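PDB 6HXI: succinyl-CoA ligase (ADP-forming) subunit alpha from Methanosaeta concilii, which combines a CoA-ligase family region with one related to the citrate synthase C-terminal domain, and holds coenzyme A in a pocket. Local coordinates for residues I11-F16 with G147-G152; A44-S49 with K69-A74; A229-L234 with W258-C263; G235-Y240 with T282-A287. All coordinates share one frame; numbering follows the deposited sequence.

Interaction 1 of 4, residues I11-F16 with G147-G152; sequences INTKAF and GAFRIG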
loop_
_atom_site.group_PDB
_atom_site.type_symbol
_atom_site.label_atom_id
_atom_site.label_comp_id
_atom_site.label_asym_id
_atom_site.label_seq_id
_atom_site.Cartn_x
_atom_site.Cartn_y
_atom_site.Cartn_z
ATOM N N ILE B 11 39.759 35.068 16.030
ATOM C CA ILE B 11 38.501 35.249 15.345
ATOM C C ILE B 11 38.489 34.507 13.993
ATOM O O ILE B 11 37.430 34.374 13.399
ATOM C CB ILE B 11 38.188 36.771 15.268
ATOM C CG1 ILE B 11 36.673 37.015 15.105
ATOM C CG2 ILE B 11 39.026 37.494 14.211
ATOM C CD1 ILE B 11 36.080 38.187 15.912
ATOM N N ASN B 12 39.654 34.005 13.527
ATOM C CA ASN B 12 39.740 33.246 12.269
ATOM C C ASN B 12 39.918 31.730 12.490
ATOM O O ASN B 12 39.998 30.971 11.515
ATOM C CB ASN B 12 40.822 33.809 11.345
ATOM C CG ASN B 12 40.602 35.252 10.969
ATOM O OD1 ASN B 12 39.628 35.603 10.290
ATOM N ND2 ASN B 12 41.495 36.122 11.430
ATOM N N THR B 13 39.950 31.292 13.764
ATOM C CA THR B 13 40.065 29.875 14.153
ATOM C C THR B 13 38.875 29.050 13.640
ATOM O O THR B 13 37.722 29.421 13.847
ATOM C CB THR B 13 40.214 29.765 15.661
ATOM O OG1 THR B 13 41.447 30.371 16.027
ATOM C CG2 THR B 13 40.175 28.344 16.159
ATOM N N LYS B 14 39.191 27.951 12.961
ATOM C CA LYS B 14 38.261 26.965 12.423
ATOM C C LYS B 14 38.554 25.629 13.121
ATOM O O LYS B 14 39.721 25.281 13.378
ATOM C CB LYS B 14 38.386 26.865 10.895
ATOM C CG LYS B 14 37.801 28.058 10.158
ATOM C CD LYS B 14 36.275 28.058 10.164
ATOM C CE LYS B 14 35.718 29.003 9.136
ATOM N NZ LYS B 14 34.281 28.739 8.881
ATOM N N ALA B 15 37.495 24.923 13.476
ATOM C CA ALA B 15 37.590 23.722 14.273
ATOM C C ALA B 15 36.729 22.564 13.783
ATOM O O ALA B 15 35.768 22.761 13.036
ATOM C CB ALA B 15 37.208 24.042 15.723
ATOM N N PHE B 16 37.068 21.353 14.267
ATOM C CA PHE B 16 36.293 20.147 14.092
ATOM C C PHE B 16 35.771 19.814 15.462
ATOM O O PHE B 16 36.460 20.021 16.456
ATOM C CB PHE B 16 37.151 18.978 13.612
ATOM C CG PHE B 16 37.835 19.141 12.276
ATOM C CD1 PHE B 16 37.097 19.413 11.126
ATOM C CD2 PHE B 16 39.199 18.929 12.150
ATOM C CE1 PHE B 16 37.722 19.502 9.879
ATOM C CE2 PHE B 16 39.830 19.056 10.911
ATOM C CZ PHE B 16 39.083 19.314 9.774
ATOM N N GLY B 147 35.461 37.110 22.712
ATOM C CA GLY B 147 35.141 37.748 21.447
ATOM C C GLY B 147 35.689 37.065 20.211
ATOM O O GLY B 147 35.549 37.616 19.121
ATOM N N ALA B 148 36.291 35.861 20.338
ATOM C CA ALA B 148 36.905 35.172 19.196
ATOM C C ALA B 148 36.529 33.687 19.010
ATOM O O ALA B 148 36.103 33.315 17.919
ATOM C CB ALA B 148 38.414 35.313 19.262
ATOM N N PHE B 149 36.720 32.841 20.037
ATOM C CA PHE B 149 36.458 31.399 19.929
ATOM C C PHE B 149 36.179 30.788 21.287
ATOM O O PHE B 149 36.795 31.181 22.279
ATOM C CB PHE B 149 37.686 30.683 19.291
ATOM C CG PHE B 149 37.573 29.194 19.061
ATOM C CD1 PHE B 149 37.019 28.695 17.886
ATOM C CD2 PHE B 149 38.041 28.290 20.007
ATOM C CE1 PHE B 149 36.920 27.309 17.669
ATOM C CE2 PHE B 149 37.921 26.903 19.799
ATOM C CZ PHE B 149 37.366 26.422 18.629
ATOM N N ARG B 150 35.306 29.767 21.309
ATOM C CA ARG B 150 35.028 29.013 22.526
ATOM C C ARG B 150 35.202 27.512 22.252
ATOM O O ARG B 150 34.823 27.028 21.174
ATOM C CB ARG B 150 33.626 29.339 23.085
ATOM C CG ARG B 150 32.568 28.287 22.805
ATOM C CD ARG B 150 31.160 28.789 22.993
ATOM N NE ARG B 150 30.715 28.579 24.352
ATOM C CZ ARG B 150 29.509 28.863 24.809
ATOM N NH1 ARG B 150 29.223 28.682 26.081
ATOM N NH2 ARG B 150 28.582 29.366 23.998
ATOM N N ILE B 151 35.740 26.783 23.233
ATOM C CA ILE B 151 35.866 25.325 23.121
ATOM C C ILE B 151 34.580 24.707 23.671
ATOM O O ILE B 151 34.326 24.826 24.875
ATOM C CB ILE B 151 37.104 24.749 23.836
ATOM C CG1 ILE B 151 38.401 25.277 23.224
ATOM C CG2 ILE B 151 37.054 23.221 23.795
ATOM C CD1 ILE B 151 39.608 25.180 24.188
ATOM N N GLY B 152 33.797 24.062 22.792
ATOM C CA GLY B 152 32.564 23.363 23.153
ATOM C C GLY B 152 31.634 24.116 24.079
ATOM O O GLY B 152 31.137 25.196 23.747
#

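Interaction 2 of 4, residues A44-S49 with K69-A74; sequences AIINPS and KTIPLA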
loop_
_atom_site.group_PDB
_atom_site.type_symbol
_atom_site.label_atom_id
_atom_site.label_comp_id
_atom_site.label_asym_id
_atom_site.label_seq_id
_atom_site.Cartn_x
_atom_site.Cartn_y
_atom_site.Cartn_z
ATOM N N ALA B 44 33.694 21.311 10.345
ATOM C CA ALA B 44 32.994 20.025 10.244
ATOM C C ALA B 44 32.812 19.333 11.586
ATOM O O ALA B 44 33.502 19.636 12.566
ATOM C CB ALA B 44 33.727 19.079 9.277
ATOM N N ILE B 45 31.903 18.361 11.603
ATOM C CA ILE B 45 31.659 17.494 12.742
ATOM C C ILE B 45 32.248 16.144 12.369
ATOM O O ILE B 45 32.152 15.737 11.209
ATOM C CB ILE B 45 30.159 17.401 13.081
ATOM C CG1 ILE B 45 29.587 18.800 13.389
ATOM C CG2 ILE B 45 29.889 16.431 14.234
ATOM C CD1 ILE B 45 28.282 19.007 12.785
ATOM N N ILE B 46 32.867 15.453 13.332
ATOM C CA ILE B 46 33.364 14.119 13.070
ATOM C C ILE B 46 32.440 13.185 13.865
ATOM O O ILE B 46 32.356 13.289 15.087
ATOM C CB ILE B 46 34.897 13.944 13.339
ATOM C CG1 ILE B 46 35.713 15.041 12.599
ATOM C CG2 ILE B 46 35.358 12.546 12.902
ATOM C CD1 ILE B 46 37.076 15.289 13.140
ATOM N N ASN B 47 31.647 12.383 13.154
ATOM C CA ASN B 47 30.697 11.457 13.733
ATOM C C ASN B 47 31.104 10.030 13.318
ATOM O O ASN B 47 30.920 9.639 12.159
ATOM C CB ASN B 47 29.271 11.803 13.303
ATOM C CG ASN B 47 28.181 11.015 14.000
ATOM O OD1 ASN B 47 28.414 10.024 14.690
ATOM N ND2 ASN B 47 26.950 11.421 13.797
ATOM N N PRO B 48 31.654 9.240 14.266
ATOM C CA PRO B 48 32.141 7.893 13.901
ATOM C C PRO B 48 31.079 6.914 13.419
ATOM O O PRO B 48 31.408 5.928 12.747
ATOM C CB PRO B 48 32.862 7.409 15.143
ATOM C CG PRO B 48 32.461 8.329 16.211
ATOM C CD PRO B 48 31.949 9.577 15.671
ATOM N N SER B 49 29.813 7.204 13.720
ATOM C CA SER B 49 28.689 6.362 13.299
ATOM C C SER B 49 28.183 6.740 11.930
ATOM O O SER B 49 27.575 5.900 11.276
ATOM C CB SER B 49 27.516 6.507 14.264
ATOM O OG SER B 49 27.814 6.103 15.583
ATOM N N LYS B 69 32.929 10.750 8.917
ATOM C CA LYS B 69 33.089 9.550 9.742
ATOM C C LYS B 69 34.452 9.487 10.435
ATOM O O LYS B 69 34.545 8.929 11.533
ATOM C CB LYS B 69 32.883 8.282 8.892
ATOM C CG LYS B 69 31.571 7.550 9.158
ATOM C CD LYS B 69 31.689 6.064 8.827
ATOM C CE LYS B 69 30.613 5.244 9.510
ATOM N NZ LYS B 69 30.823 3.781 9.355
ATOM N N THR B 70 35.519 10.016 9.781
ATOM C CA THR B 70 36.895 9.959 10.308
ATOM C C THR B 70 37.592 11.332 10.352
ATOM O O THR B 70 37.216 12.257 9.633
ATOM C CB THR B 70 37.774 8.941 9.505
ATOM O OG1 THR B 70 38.149 9.508 8.242
ATOM C CG2 THR B 70 37.104 7.582 9.286
ATOM N N ILE B 71 38.640 11.424 11.186
ATOM C CA ILE B 71 39.495 12.604 11.341
ATOM C C ILE B 71 40.315 12.847 10.044
ATOM O O ILE B 71 40.249 13.975 9.555
ATOM C CB ILE B 71 40.354 12.541 12.615
ATOM C CG1 ILE B 71 39.476 12.570 13.876
ATOM C CG2 ILE B 71 41.413 13.666 12.638
ATOM C CD1 ILE B 71 40.150 11.947 15.167
ATOM N N PRO B 72 41.033 11.845 9.439
ATOM C CA PRO B 72 41.748 12.111 8.172
ATOM C C PRO B 72 40.866 12.602 7.015
ATOM O O PRO B 72 41.339 13.392 6.206
ATOM C CB PRO B 72 42.385 10.756 7.836
ATOM C CG PRO B 72 42.497 10.064 9.137
ATOM C CD PRO B 72 41.260 10.452 9.873
ATOM N N LEU B 73 39.607 12.138 6.920
ATOM C CA LEU B 73 38.706 12.571 5.842
ATOM C C LEU B 73 38.277 14.024 6.024
ATOM O O LEU B 73 38.244 14.779 5.045
ATOM C CB LEU B 73 37.481 11.663 5.709
ATOM C CG LEU B 73 37.691 10.354 4.953
ATOM C CD1 LEU B 73 36.548 9.402 5.204
ATOM C CD2 LEU B 73 37.831 10.586 3.454
ATOM N N ALA B 74 37.995 14.423 7.273
ATOM C CA ALA B 74 37.613 15.801 7.604
ATOM C C ALA B 74 38.791 16.728 7.384
ATOM O O ALA B 74 38.619 17.766 6.750
ATOM C CB ALA B 74 37.126 15.896 9.039
#

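Interaction 3 of 4, residues A229-L234 with W258-C263; sequences ACLGEL and WVTGTC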
loop_
_atom_site.group_PDB
_atom_site.type_symbol
_atom_site.label_atom_id
_atom_site.label_comp_id
_atom_site.label_asym_id
_atom_site.label_seq_id
_atom_site.Cartn_x
_atom_site.Cartn_y
_atom_site.Cartn_z
ATOM N N ALA B 229 46.129 35.647 35.818
ATOM C CA ALA B 229 45.400 35.160 36.988
ATOM C C ALA B 229 45.320 33.650 36.926
ATOM O O ALA B 229 45.011 33.108 35.868
ATOM C CB ALA B 229 44.001 35.759 37.020
ATOM N N CYS B 230 45.620 32.953 38.033
ATOM C CA CYS B 230 45.466 31.501 38.008
ATOM C C CYS B 230 44.894 30.931 39.289
ATOM O O CYS B 230 44.982 31.533 40.350
ATOM C CB CYS B 230 46.736 30.777 37.584
ATOM S SG CYS B 230 48.058 30.840 38.790
ATOM N N LEU B 231 44.242 29.793 39.151
ATOM C CA LEU B 231 43.596 29.082 40.239
ATOM C C LEU B 231 44.014 27.617 40.161
ATOM O O LEU B 231 43.637 26.924 39.228
ATOM C CB LEU B 231 42.071 29.235 40.096
ATOM C CG LEU B 231 41.187 28.754 41.241
ATOM C CD1 LEU B 231 41.358 29.619 42.479
ATOM C CD2 LEU B 231 39.709 28.719 40.801
ATOM N N GLY B 232 44.839 27.193 41.103
ATOM C CA GLY B 232 45.315 25.822 41.189
ATOM C C GLY B 232 44.626 25.057 42.298
ATOM O O GLY B 232 43.627 25.529 42.853
ATOM N N GLU B 233 45.142 23.853 42.606
ATOM C CA GLU B 233 44.629 22.989 43.684
ATOM C C GLU B 233 45.730 22.069 44.216
ATOM O O GLU B 233 46.753 21.875 43.553
ATOM C CB GLU B 233 43.357 22.194 43.266
ATOM C CG GLU B 233 43.599 21.120 42.229
ATOM C CD GLU B 233 42.435 20.230 41.833
ATOM O OE1 GLU B 233 41.304 20.422 42.348
ATOM O OE2 GLU B 233 42.676 19.312 41.012
ATOM N N LEU B 234 45.514 21.502 45.404
ATOM C CA LEU B 234 46.437 20.568 46.048
ATOM C C LEU B 234 46.691 19.324 45.179
ATOM O O LEU B 234 45.886 19.019 44.277
ATOM C CB LEU B 234 45.927 20.181 47.444
ATOM C CG LEU B 234 44.817 19.136 47.569
ATOM C CD1 LEU B 234 44.530 18.871 49.010
ATOM C CD2 LEU B 234 43.512 19.576 46.888
ATOM N N TRP B 258 45.914 31.588 43.402
ATOM C CA TRP B 258 45.272 30.925 44.530
ATOM C C TRP B 258 45.230 29.420 44.316
ATOM O O TRP B 258 44.879 28.965 43.229
ATOM C CB TRP B 258 43.884 31.499 44.874
ATOM C CG TRP B 258 43.263 30.814 46.065
ATOM C CD1 TRP B 258 42.246 29.900 46.050
ATOM C CD2 TRP B 258 43.723 30.879 47.423
ATOM N NE1 TRP B 258 42.013 29.429 47.320
ATOM C CE2 TRP B 258 42.905 30.011 48.183
ATOM C CE3 TRP B 258 44.737 31.598 48.075
ATOM C CZ2 TRP B 258 43.064 29.854 49.565
ATOM C CZ3 TRP B 258 44.902 31.434 49.441
ATOM C CH2 TRP B 258 44.066 30.581 50.174
ATOM N N VAL B 259 45.606 28.657 45.355
ATOM C CA VAL B 259 45.607 27.197 45.337
ATOM C C VAL B 259 44.539 26.705 46.335
ATOM O O VAL B 259 44.602 27.012 47.528
ATOM C CB VAL B 259 47.018 26.593 45.600
ATOM C CG1 VAL B 259 46.972 25.070 45.588
ATOM C CG2 VAL B 259 48.038 27.103 44.580
ATOM N N THR B 260 43.538 25.978 45.822
ATOM C CA THR B 260 42.426 25.433 46.618
ATOM C C THR B 260 42.845 24.102 47.291
ATOM O O THR B 260 43.769 23.434 46.826
ATOM C CB THR B 260 41.180 25.273 45.732
ATOM O OG1 THR B 260 41.414 24.203 44.836
ATOM C CG2 THR B 260 40.865 26.523 44.927
ATOM N N GLY B 261 42.152 23.729 48.355
ATOM C CA GLY B 261 42.438 22.506 49.100
ATOM C C GLY B 261 43.022 22.768 50.475
ATOM O O GLY B 261 43.756 21.931 50.997
ATOM N N THR B 262 42.701 23.931 51.068
ATOM C CA THR B 262 43.165 24.321 52.406
ATOM C C THR B 262 42.461 23.492 53.494
ATOM O O THR B 262 42.916 23.474 54.627
ATOM C CB THR B 262 43.055 25.850 52.631
ATOM O OG1 THR B 262 41.683 26.256 52.670
ATOM C CG2 THR B 262 43.817 26.666 51.579
ATOM N N CYS B 263 41.351 22.800 53.132
ATOM C CA CYS B 263 40.558 21.930 54.011
ATOM C C CYS B 263 41.310 20.653 54.416
ATOM O O CYS B 263 41.116 20.163 55.527
ATOM C CB CYS B 263 39.243 21.580 53.333
ATOM S SG CYS B 263 39.451 20.659 51.785
#

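Interaction 4 of 4, residues G235-Y240 with T282-A287; sequences GGEDEY and TEKETA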
loop_
_atom_site.group_PDB
_atom_site.type_symbol
_atom_site.label_atom_id
_atom_site.label_comp_id
_atom_site.label_asym_id
_atom_site.label_seq_id
_atom_site.Cartn_x
_atom_site.Cartn_y
_atom_site.Cartn_z
ATOM N N GLY B 235 47.808 18.637 45.458
ATOM C CA GLY B 235 48.218 17.442 44.730
ATOM C C GLY B 235 49.017 17.789 43.493
ATOM O O GLY B 235 48.681 18.740 42.766
ATOM N N GLY B 236 50.088 17.031 43.268
ATOM C CA GLY B 236 50.989 17.251 42.141
ATOM C C GLY B 236 51.854 18.482 42.315
ATOM O O GLY B 236 51.657 19.252 43.261
ATOM N N GLU B 237 52.797 18.695 41.385
ATOM C CA GLU B 237 53.766 19.801 41.489
ATOM C C GLU B 237 53.715 20.820 40.346
ATOM O O GLU B 237 54.715 21.516 40.112
ATOM C CB GLU B 237 55.189 19.228 41.620
ATOM C CG GLU B 237 55.533 18.714 42.999
ATOM C CD GLU B 237 56.971 18.245 43.096
ATOM O OE1 GLU B 237 57.871 19.111 43.187
ATOM O OE2 GLU B 237 57.203 17.016 43.026
ATOM N N ASP B 238 52.575 20.902 39.635
ATOM C CA ASP B 238 52.372 21.799 38.495
ATOM C C ASP B 238 52.644 23.271 38.840
ATOM O O ASP B 238 53.384 23.934 38.120
ATOM C CB ASP B 238 50.953 21.599 37.909
ATOM C CG ASP B 238 50.501 22.577 36.813
ATOM O OD1 ASP B 238 50.281 23.764 37.127
ATOM O OD2 ASP B 238 50.260 22.124 35.671
ATOM N N GLU B 239 52.058 23.770 39.939
ATOM C CA GLU B 239 52.162 25.169 40.394
ATOM C C GLU B 239 53.608 25.580 40.724
ATOM O O GLU B 239 53.944 26.761 40.630
ATOM C CB GLU B 239 51.203 25.456 41.565
ATOM C CG GLU B 239 49.728 25.306 41.223
ATOM C CD GLU B 239 49.117 23.915 41.301
ATOM O OE1 GLU B 239 49.859 22.905 41.296
ATOM O OE2 GLU B 239 47.870 23.835 41.357
ATOM N N TYR B 240 54.469 24.593 41.029
ATOM C CA TYR B 240 55.890 24.816 41.292
ATOM C C TYR B 240 56.662 25.150 40.010
ATOM O O TYR B 240 57.774 25.659 40.099
ATOM C CB TYR B 240 56.513 23.650 42.086
ATOM C CG TYR B 240 56.002 23.611 43.507
ATOM C CD1 TYR B 240 56.489 24.493 44.468
ATOM C CD2 TYR B 240 54.988 22.729 43.881
ATOM C CE1 TYR B 240 55.987 24.496 45.769
ATOM C CE2 TYR B 240 54.492 22.711 45.183
ATOM C CZ TYR B 240 54.984 23.606 46.119
ATOM O OH TYR B 240 54.493 23.599 47.397
ATOM N N THR B 282 52.505 14.478 49.395
ATOM C CA THR B 282 53.554 15.031 50.254
ATOM C C THR B 282 53.085 16.370 50.827
ATOM O O THR B 282 52.019 16.858 50.442
ATOM C CB THR B 282 54.864 15.169 49.451
ATOM O OG1 THR B 282 54.624 15.946 48.274
ATOM C CG2 THR B 282 55.465 13.816 49.059
ATOM N N GLU B 283 53.867 16.959 51.755
ATOM C CA GLU B 283 53.561 18.267 52.336
ATOM C C GLU B 283 53.669 19.352 51.267
ATOM O O GLU B 283 52.839 20.255 51.234
ATOM C CB GLU B 283 54.475 18.589 53.534
ATOM C CG GLU B 283 53.993 18.010 54.857
ATOM C CD GLU B 283 52.580 18.363 55.295
ATOM O OE1 GLU B 283 52.142 19.519 55.077
ATOM O OE2 GLU B 283 51.910 17.475 55.874
ATOM N N LYS B 284 54.662 19.221 50.355
ATOM C CA LYS B 284 54.903 20.136 49.238
ATOM C C LYS B 284 53.658 20.210 48.334
ATOM O O LYS B 284 53.337 21.273 47.823
ATOM C CB LYS B 284 56.127 19.678 48.434
ATOM C CG LYS B 284 56.772 20.793 47.632
ATOM C CD LYS B 284 57.654 20.248 46.508
ATOM C CE LYS B 284 58.224 21.378 45.689
ATOM N NZ LYS B 284 59.275 20.913 44.752
ATOM N N GLU B 285 52.934 19.091 48.187
ATOM C CA GLU B 285 51.732 19.005 47.364
ATOM C C GLU B 285 50.496 19.706 47.961
ATOM O O GLU B 285 49.533 19.924 47.233
ATOM C CB GLU B 285 51.418 17.540 47.032
ATOM C CG GLU B 285 52.337 16.928 45.992
ATOM C CD GLU B 285 51.980 15.510 45.586
ATOM O OE1 GLU B 285 52.908 14.674 45.487
ATOM O OE2 GLU B 285 50.780 15.232 45.354
ATOM N N THR B 286 50.512 20.065 49.254
ATOM C CA THR B 286 49.375 20.729 49.923
ATOM C C THR B 286 49.118 22.154 49.419
ATOM O O THR B 286 50.036 22.813 48.936
ATOM C CB THR B 286 49.538 20.730 51.467
ATOM O OG1 THR B 286 50.635 21.562 51.853
ATOM C CG2 THR B 286 49.667 19.342 52.062
ATOM N N ALA B 287 47.881 22.640 49.593
ATOM C CA ALA B 287 47.473 23.992 49.217
ATOM C C ALA B 287 48.267 25.055 50.006
ATOM O O ALA B 287 48.661 26.075 49.428
ATOM C CB ALA B 287 45.977 24.175 49.426
#

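Interaction 1 of 4, residues I11-F16 with G147-G152
The hydroxyl OG1 of T13, hydrogen-bonded to the backbone N of D10, leaves its methyl to meet F149. That bond helps hold the side chain in one rotation: OG1 lies beside the backbone N of T13, while CG2 is anti to that N (chi1 -65° for OG1) and projects over the aromatic ring. CG2 stands 3.9 Å from the centroid of the F149 ring and 21° off its normal, a CH-pi contact displaced toward the rim on the CD1 side. A15 comes at the same ring from its edge, CB lying 3.8 Å from F149 CZ near the ring plane.

These residues join the two larger sheets of the chain. T13 and A15 lead into strand 15-18 of the first, Rossmann-like sheet, whereas F149 begins strand 149-150 at the rim of the second, where A148 and F149 form a classic beta bulge facing strand 143-145. The ring also packs on V83 and M28 and meets the ring of F9, with the two planes about 35° apart.

At the exposed end I11 takes over. I11 CB lies 4.3 Å from A148 CB, and I11 CD1 reaches to 3.3 Å from G147 O. R37 spans the junction, its NH1 hydrogen-bonded to A148 O and its NH2 to T13 O.

Interaction 2 of 4, residues A44-S49 with K69-A74
I46 fills the tight half of this contact, wedging all its branches against the first turn of helix 71-77. Its CG2, anti to the backbone N (CG1 chi1 -52°), presses on the backbone of the cap residue, 3.6 Å from T70 C. CD1 reaches along the helix surface to I71, whose CG1 is 3.7 Å away, the two side chains crossing at about a right angle. CG1 rests 3.9 Å from A74 CB, one turn on. Further packing of I46 on F16 and Y18 buries it. T70 is the N-cap of the helix, and its OG1 accepts from L73 N at 3.3 Å.

Toward the surface the packing gives way to backbone and an extended lysine. K69 CA directs its hydrogen almost straight at N47 O, 3.2 Å away, with an angle of 176° at the hydrogen. Beyond this the K69 chain runs out past P48 and S49, its CE lying 3.4 Å from P48 O, and it also packs on K481 of the second subunit. The opposing loop is bent by an Asx turn, S49 N donating to N47 OD1, and the side chain of S49 comes to about 6 Å from bound coenzyme A. Helix 71-77 lies across strand 42-46 as the connection between strands 61-68 and 83-86, a beta-alpha-beta crossover of the kind found in Rossmann-like folds.

Interaction 3 of 4, residues A229-L234 with W258-C263
L231 and W258 face each other across two neighbouring parallel strands, 227-233 and 255-260, joined through helix 239-247 as a beta-alpha-beta unit in the flavodoxin-like CoA-ligase part of the chain. W258 N donates to C230 O and G232 N to W258 O, the latter at 2.8 Å. Both side chains leave the strands with CG anti to the backbone N. The second torsion of L231 brings its CD1 up to the rim of the indole, in the ring plane and 3.7 Å from W258 CD1. The same CD1 lies 4.0 Å from T260 CG2, so this methyl touches both W258 and T260 on their shared face.

T260 turns its hydroxyl into the slot between its own backbone N and carbonyl carbon (chi1 71°). From there OG1 donates to G232 O at 3.3 Å, in the carbonyl plane and on a lone pair. T260 N holds the same oxygen at 3.0 Å by an almost straight bond (177°) that arrives from 46° out of that plane, so two donors from one residue grip one carbonyl. E233, on the same face, starts beside this hydroxyl but leads its extended chain away, and a weak hydrogen bond joins its OE1 to H275 ND1. On the other face of the sheet V259 sends CG1 over the backbone, 3.5 Å from E233 C.

Where the strands end, D288 of the citrate lyase chain accepts from G261 N and C263 N. L234 N donates to T260 O, while L234 CD2 lies 3.8 Å from G261 CA.

Interaction 4 of 4, residues G235-Y240 with T282-A287
K284 stretches over the ring of Y240, the two side chains slanting across one another. Leaving with CG anti to its backbone N (chi1 -157°) and extended from there, the lysine sets CE over the ring centre, 3.6 Å from the centroid of Y240 and 5° off the ring normal. NZ lies farther out over the same face, at 4.7 Å from that centroid, in a cation-pi contact. The tyrosine grips the lysine a second time at its root: Y240 OH donates to K284 O at 2.6 Å, in the carbonyl plane and on a lone pair. This bond fixes where the far end of the ring points.

E237 comes across the end of the lysine at about a right angle. Its OE1 takes K284 NZ on the anti side, somewhat out of the carboxylate plane, in a salt bridge of 2.8 Å, so the ammonium meets the carboxylate on one side and the ring face roughly at right angles to it.

E285 works on the glycine backbone instead. Its OE2 receives G236 N at 2.8 Å from well above the carboxylate plane (57° out of it), while E285 O accepts from G235 N. OE2 also forms a salt bridge with R206 and accepts from N281 N, which probably steadies its charge. K284 and E285 are central in a type I turn from E283 to T286. T286 is the N-cap of helix 287-297, so the turn before one helix clasps the glycine loop between strand 227-233 and helix 239-247, the strand-to-helix bend of a flavodoxin-like beta-alpha-beta unit.

In the fold
Interactions 1 and 3 are buried, interaction 2 partly so, and interaction 4 lies at the surface. Interactions 1 and 2 share the first sheet through neighbouring strands 15-18 and 42-46, and touch where F16 packs on I46 and A74. Both depend on apolar packing without hydrogen bonds across their segments. Interaction 3 joins the strands of the beta-alpha-beta unit whose strand-to-helix loop interaction 4 holds from the loop before helix 287-297; the two meet through E239 at E233 N. Strand pairing dominates interaction 3, whereas charge, ring and turn chemistry dominate interaction 4. Strand 149-150 of interaction 1 and strand 255-260 of interaction 3 are the outermost strands of the second sheet within this chain.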